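Local coordinates for synaptonemal complex protein 2 (Mus musculus, PDB 5IWZ) that forms a major part of the axial and lateral elements of meiotic synaptonemal complexes and is required for SYCP3 insertion, normal chromosome synapsis and fertility, at residues D131-L136 against L176-L181; V138-S143 against N180-R185. All coordinates share one frame; numbering follows the deposited sequence.

Contact 1: residues D131-L136 against L176-L181; sequences DLFDLL and LKKMNL
Lys178 reaches from helix 169-185 to Phe133 and Asp134 of helix 123-141, and its four methylenes make different uses of the crossing. CB sets off toward helix 123-141, whose nearest CA, that of Phe133, is 7.1 Å from the CA of Lys178. CG settles on Phe133 CB at 3.7 Å and meets the start of the ring obliquely; CD follows, 4.0 Å from Phe133 CB. Bends at chi2 (-75°) and chi4 (-66°) fold the chain, placing CE 3.4 Å from Asp134 OD1 and still near Phe133 CB. At the tip, Lys178 NZ and Asp134 OD1 form a salt bridge that is long at 3.6 Å. The stronger polar partner of NZ is Glu174, one turn back on its own helix, so the ammonium has two carboxylate partners. Phe133 offers mainly its CB, with only the ring's CG near Lys178, while the ring goes on to Ile158 of helix 144-163. Replacing this lysine by an alanine is likely to take from Asp134 and Glu174 the positive charge they share and to uncover the CB of Phe133. With 141 Å² buried in all, this is a light lateral contact between successive layers of helices, as in the alpha-solenoid of an armadillo-repeat-like domain.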
loop_
_atom_site.group_PDB
_atom_site.type_symbol
_atom_site.label_atom_id
_atom_site.label_comp_id
_atom_site.label_asym_id
_atom_site.label_seq_id
_atom_site.Cartn_x
_atom_site.Cartn_y
_atom_site.Cartn_z
ATOM N N ASP A 131 -2.195 3.953 9.328
ATOM C CA ASP A 131 -2.706 5.054 10.149
ATOM C C ASP A 131 -1.851 6.307 10.004
ATOM O O ASP A 131 -2.371 7.434 10.010
ATOM C CB ASP A 131 -2.759 4.631 11.616
ATOM C CG ASP A 131 -3.774 3.528 11.868
ATOM O OD1 ASP A 131 -4.779 3.461 11.116
ATOM O OD2 ASP A 131 -3.551 2.722 12.802
ATOM N N LEU A 132 -0.534 6.135 9.910
ATOM C CA LEU A 132 0.345 7.290 9.728
ATOM C C LEU A 132 0.059 7.991 8.399
ATOM O O LEU A 132 -0.090 9.220 8.347
ATOM C CB LEU A 132 1.800 6.839 9.813
ATOM C CG LEU A 132 2.876 7.928 9.730
ATOM C CD1 LEU A 132 2.980 8.681 11.029
ATOM C CD2 LEU A 132 4.208 7.320 9.397
ATOM N N PHE A 133 -0.027 7.220 7.306
ATOM C CA PHE A 133 -0.289 7.840 6.010
ATOM C C PHE A 133 -1.685 8.441 5.952
ATOM O O PHE A 133 -1.858 9.510 5.355
ATOM C CB PHE A 133 -0.078 6.827 4.888
ATOM C CG PHE A 133 1.370 6.585 4.568
ATOM C CD1 PHE A 133 2.215 7.646 4.279
ATOM C CD2 PHE A 133 1.892 5.297 4.565
ATOM C CE1 PHE A 133 3.558 7.434 3.998
ATOM C CE2 PHE A 133 3.235 5.079 4.278
ATOM C CZ PHE A 133 4.068 6.150 3.998
ATOM N N ASP A 134 -2.675 7.807 6.611
ATOM C CA ASP A 134 -4.016 8.388 6.692
ATOM C C ASP A 134 -3.974 9.779 7.310
ATOM O O ASP A 134 -4.636 10.710 6.833
ATOM C CB ASP A 134 -4.950 7.491 7.512
ATOM C CG ASP A 134 -5.389 6.234 6.761
ATOM O OD1 ASP A 134 -5.319 6.205 5.517
ATOM O OD2 ASP A 134 -5.823 5.267 7.426
ATOM N N LEU A 135 -3.218 9.934 8.397
ATOM C CA LEU A 135 -3.042 11.253 8.980
ATOM C C LEU A 135 -2.302 12.179 8.016
ATOM O O LEU A 135 -2.651 13.354 7.886
ATOM C CB LEU A 135 -2.308 11.130 10.316
ATOM C CG LEU A 135 -1.970 12.403 11.086
ATOM C CD1 LEU A 135 -3.164 13.365 11.188
ATOM C CD2 LEU A 135 -1.415 12.046 12.497
ATOM N N LEU A 136 -1.279 11.664 7.322
ATOM C CA LEU A 136 -0.606 12.467 6.304
ATOM C C LEU A 136 -1.594 12.993 5.258
ATOM O O LEU A 136 -1.491 14.141 4.817
ATOM C CB LEU A 136 0.478 11.635 5.619
ATOM C CG LEU A 136 1.966 11.995 5.628
ATOM C CD1 LEU A 136 2.573 11.575 4.293
ATOM C CD2 LEU A 136 2.248 13.463 5.936
ATOM N N LEU A 176 3.205 3.208 -1.563
ATOM C CA LEU A 176 3.209 3.539 -2.979
ATOM C C LEU A 176 1.844 4.052 -3.429
ATOM O O LEU A 176 1.752 4.986 -4.232
ATOM C CB LEU A 176 3.639 2.309 -3.780
ATOM C CG LEU A 176 3.719 2.398 -5.296
ATOM C CD1 LEU A 176 4.566 3.591 -5.642
ATOM C CD2 LEU A 176 4.324 1.102 -5.879
ATOM N N LYS A 177 0.768 3.483 -2.896
ATOM C CA LYS A 177 -0.557 3.912 -3.325
ATOM C C LYS A 177 -0.906 5.284 -2.758
ATOM O O LYS A 177 -1.541 6.102 -3.441
ATOM C CB LYS A 177 -1.584 2.853 -2.931
ATOM C CG LYS A 177 -2.928 3.363 -2.513
ATOM C CD LYS A 177 -3.855 2.183 -2.183
ATOM C CE LYS A 177 -3.221 1.267 -1.141
ATOM N NZ LYS A 177 -3.711 -0.144 -1.203
ATOM N N LYS A 178 -0.491 5.564 -1.521
ATOM C CA LYS A 178 -0.653 6.911 -0.987
ATOM C C LYS A 178 0.155 7.914 -1.798
ATOM O O LYS A 178 -0.285 9.050 -2.004
ATOM C CB LYS A 178 -0.246 6.945 0.485
ATOM C CG LYS A 178 -1.193 6.213 1.420
ATOM C CD LYS A 178 -2.459 7.021 1.633
ATOM C CE LYS A 178 -3.302 6.471 2.773
ATOM N NZ LYS A 178 -3.855 5.114 2.469
ATOM N N MET A 179 1.343 7.519 -2.271
ATOM C CA MET A 179 2.138 8.447 -3.073
ATOM C C MET A 179 1.460 8.769 -4.402
ATOM O O MET A 179 1.438 9.933 -4.829
ATOM C CB MET A 179 3.540 7.894 -3.320
ATOM C CG MET A 179 4.318 8.755 -4.329
ATOM S SD MET A 179 6.073 8.394 -4.471
ATOM C CE MET A 179 6.047 6.894 -5.442
ATOM N N ASN A 180 0.903 7.750 -5.070
ATOM C CA ASN A 180 0.214 7.981 -6.337
ATOM C C ASN A 180 -1.043 8.823 -6.145
ATOM O O ASN A 180 -1.389 9.625 -7.016
ATOM C CB ASN A 180 -0.083 6.632 -7.024
ATOM C CG ASN A 180 1.143 6.102 -7.756
ATOM O OD1 ASN A 180 1.879 6.883 -8.336
ATOM N ND2 ASN A 180 1.397 4.799 -7.688
ATOM N N LEU A 181 -1.714 8.677 -5.011
ATOM C CA LEU A 181 -2.821 9.565 -4.677
ATOM C C LEU A 181 -2.350 11.005 -4.508
ATOM O O LEU A 181 -3.005 11.938 -4.989
ATOM C CB LEU A 181 -3.501 9.051 -3.403
ATOM C CG LEU A 181 -4.662 9.827 -2.796
ATOM C CD1 LEU A 181 -5.911 9.609 -3.629
ATOM C CD2 LEU A 181 -4.888 9.361 -1.366
#

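Contact 2: residues V138-S143 against N180-R185; sequences VIYDIS and NLMLDR
A very short hydrogen bond joins the phenol of Tyr140 to the main chain of another helix: OH donates to Met182 O across 2.5 Å. The angle of about 125° at the hydroxyl (CZ-OH-O) suits such a bond, though at 2.1 Å resolution the exact length deserves caution. The acceptor lies in the last turn of helix 169-185. Tyr140 reaches it because CG stands anti to the backbone N (chi1 177°), which directs the ring toward helix 169-185. On its way the ring runs beside Met182, whose CB lies 3.7 Å from Tyr140 CE2. Beyond CB the methionine chain draws away from the ring; SD still lies 5.0 Å from the Tyr140 centroid, 45° off the normal, an oblique Met-aromatic contact. Within the armadillo-repeat-like domain this pair bridges the C-terminal ends of two helices, and helix 144-163 packs against both residues: Lys147 and Leu151 touch Tyr140, while Val150 and Ile155 touch Met182. Arg185 adds its aliphatic part, with CB and CD each 3.4 Å from Tyr140 OH. That side chain is exposed and poorly ordered, so the placing of its guanidinium, including its approach to the like-charged Lys147 NZ, is uncertain.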
loop_
_atom_site.group_PDB
_atom_site.type_symbol
_atom_site.label_atom_id
_atom_site.label_comp_id
_atom_site.label_asym_id
_atom_site.label_seq_id
_atom_site.Cartn_x
_atom_site.Cartn_y
_atom_site.Cartn_z
ATOM N N VAL A 138 -4.810 13.651 5.606
ATOM C CA VAL A 138 -5.622 14.709 6.213
ATOM C C VAL A 138 -4.880 16.043 6.181
ATOM O O VAL A 138 -5.470 17.102 5.914
ATOM C CB VAL A 138 -6.016 14.313 7.653
ATOM C CG1 VAL A 138 -6.503 15.526 8.445
ATOM C CG2 VAL A 138 -7.082 13.203 7.649
ATOM N N ILE A 139 -3.574 16.018 6.461
ATOM C CA ILE A 139 -2.777 17.241 6.389
ATOM C C ILE A 139 -2.633 17.708 4.944
ATOM O O ILE A 139 -2.655 18.910 4.652
ATOM C CB ILE A 139 -1.402 17.010 7.035
ATOM C CG1 ILE A 139 -1.560 16.590 8.496
ATOM C CG2 ILE A 139 -0.535 18.256 6.884
ATOM C CD1 ILE A 139 -0.353 15.855 9.036
ATOM N N TYR A 140 -2.442 16.765 4.024
ATOM C CA TYR A 140 -2.299 17.119 2.620
ATOM C C TYR A 140 -3.538 17.854 2.127
ATOM O O TYR A 140 -3.427 18.883 1.453
ATOM C CB TYR A 140 -2.032 15.842 1.821
ATOM C CG TYR A 140 -1.911 15.954 0.315
ATOM C CD1 TYR A 140 -3.044 16.008 -0.494
ATOM C CD2 TYR A 140 -0.668 15.926 -0.303
ATOM C CE1 TYR A 140 -2.936 16.070 -1.871
ATOM C CE2 TYR A 140 -0.551 15.984 -1.676
ATOM C CZ TYR A 140 -1.689 16.055 -2.455
ATOM O OH TYR A 140 -1.587 16.117 -3.817
ATOM N N ASP A 141 -4.728 17.379 2.518
ATOM C CA ASP A 141 -5.982 17.907 1.986
ATOM C C ASP A 141 -6.458 19.181 2.668
ATOM O O ASP A 141 -7.439 19.769 2.210
ATOM C CB ASP A 141 -7.094 16.856 2.096
ATOM C CG ASP A 141 -6.832 15.641 1.237
ATOM O OD1 ASP A 141 -7.116 14.516 1.698
ATOM O OD2 ASP A 141 -6.342 15.807 0.101
ATOM N N ILE A 142 -5.806 19.631 3.743
ATOM C CA ILE A 142 -6.365 20.736 4.518
ATOM C C ILE A 142 -5.922 22.119 4.052
ATOM O O ILE A 142 -6.538 23.119 4.460
ATOM C CB ILE A 142 -6.021 20.575 6.009
ATOM C CG1 ILE A 142 -7.021 21.354 6.858
ATOM C CG2 ILE A 142 -4.600 21.038 6.273
ATOM C CD1 ILE A 142 -8.463 21.116 6.438
ATOM N N SER A 143 -4.889 22.221 3.218
ATOM C CA SER A 143 -4.421 23.524 2.750
ATOM C C SER A 143 -3.354 23.312 1.689
ATOM O O SER A 143 -2.916 22.187 1.434
ATOM C CB SER A 143 -3.853 24.363 3.884
ATOM O OG SER A 143 -2.624 23.813 4.329
ATOM N N ASN A 180 0.903 7.750 -5.070
ATOM C CA ASN A 180 0.214 7.981 -6.337
ATOM C C ASN A 180 -1.043 8.823 -6.145
ATOM O O ASN A 180 -1.389 9.625 -7.016
ATOM C CB ASN A 180 -0.083 6.632 -7.024
ATOM C CG ASN A 180 1.143 6.102 -7.756
ATOM O OD1 ASN A 180 1.879 6.883 -8.336
ATOM N ND2 ASN A 180 1.397 4.799 -7.688
ATOM N N LEU A 181 -1.714 8.677 -5.011
ATOM C CA LEU A 181 -2.821 9.565 -4.677
ATOM C C LEU A 181 -2.350 11.005 -4.508
ATOM O O LEU A 181 -3.005 11.938 -4.989
ATOM C CB LEU A 181 -3.501 9.051 -3.403
ATOM C CG LEU A 181 -4.662 9.827 -2.796
ATOM C CD1 LEU A 181 -5.911 9.609 -3.629
ATOM C CD2 LEU A 181 -4.888 9.361 -1.366
ATOM N N MET A 182 -1.210 11.211 -3.849
ATOM C CA MET A 182 -0.704 12.570 -3.669
ATOM C C MET A 182 -0.306 13.190 -5.002
ATOM O O MET A 182 -0.572 14.372 -5.258
ATOM C CB MET A 182 0.488 12.561 -2.713
ATOM C CG MET A 182 0.131 12.069 -1.322
ATOM S SD MET A 182 1.397 12.291 -0.058
ATOM C CE MET A 182 2.866 11.624 -0.798
ATOM N N LEU A 183 0.345 12.411 -5.862
ATOM C CA LEU A 183 0.695 12.931 -7.172
ATOM C C LEU A 183 -0.552 13.207 -8.000
ATOM O O LEU A 183 -0.542 14.112 -8.835
ATOM C CB LEU A 183 1.624 11.953 -7.875
ATOM C CG LEU A 183 2.932 11.624 -7.157
ATOM C CD1 LEU A 183 3.609 10.444 -7.832
ATOM C CD2 LEU A 183 3.851 12.839 -7.167
ATOM N N ASP A 184 -1.646 12.472 -7.742
ATOM C CA ASP A 184 -2.849 12.589 -8.568
ATOM C C ASP A 184 -3.445 13.990 -8.514
ATOM O O ASP A 184 -3.873 14.525 -9.543
ATOM C CB ASP A 184 -3.902 11.567 -8.134
ATOM C CG ASP A 184 -5.103 11.536 -9.075
ATOM O OD1 ASP A 184 -4.873 11.630 -10.298
ATOM O OD2 ASP A 184 -6.262 11.417 -8.606
ATOM N N ARG A 185 -3.517 14.591 -7.325
ATOM C CA ARG A 185 -4.101 15.926 -7.230
ATOM C C ARG A 185 -3.212 16.967 -7.907
ATOM O O ARG A 185 -3.696 17.813 -8.672
ATOM C CB ARG A 185 -4.356 16.286 -5.766
ATOM C CG ARG A 185 -4.715 17.749 -5.544
ATOM C CD ARG A 185 -3.486 18.561 -5.166
ATOM N NE ARG A 185 -3.750 19.997 -5.090
ATOM C CZ ARG A 185 -3.195 20.906 -5.885
ATOM N NH1 ARG A 185 -2.340 20.535 -6.826
ATOM N NH2 ARG A 185 -3.491 22.191 -5.738
#

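How the contacts relate
Contacts 1 and 2 tie together the same two helices, 123-141 and 169-185; the centres of the two contacts lie about 9 Å apart. On each helix the residues of contact 1 precede those of contact 2, which shows that the two helices run in the same general direction; their second segments overlap at Asn180 and Leu181. Helix 144-163 joins them along the chain and packs against residues from both contacts. Contact 1 is nearer the centre of the chain, about 8 Å from it against 16 Å for contact 2. Both fall in the armadillo-repeat-like domain of this N-terminal piece of the protein, where helices two apart in the chain meet at two points along their length.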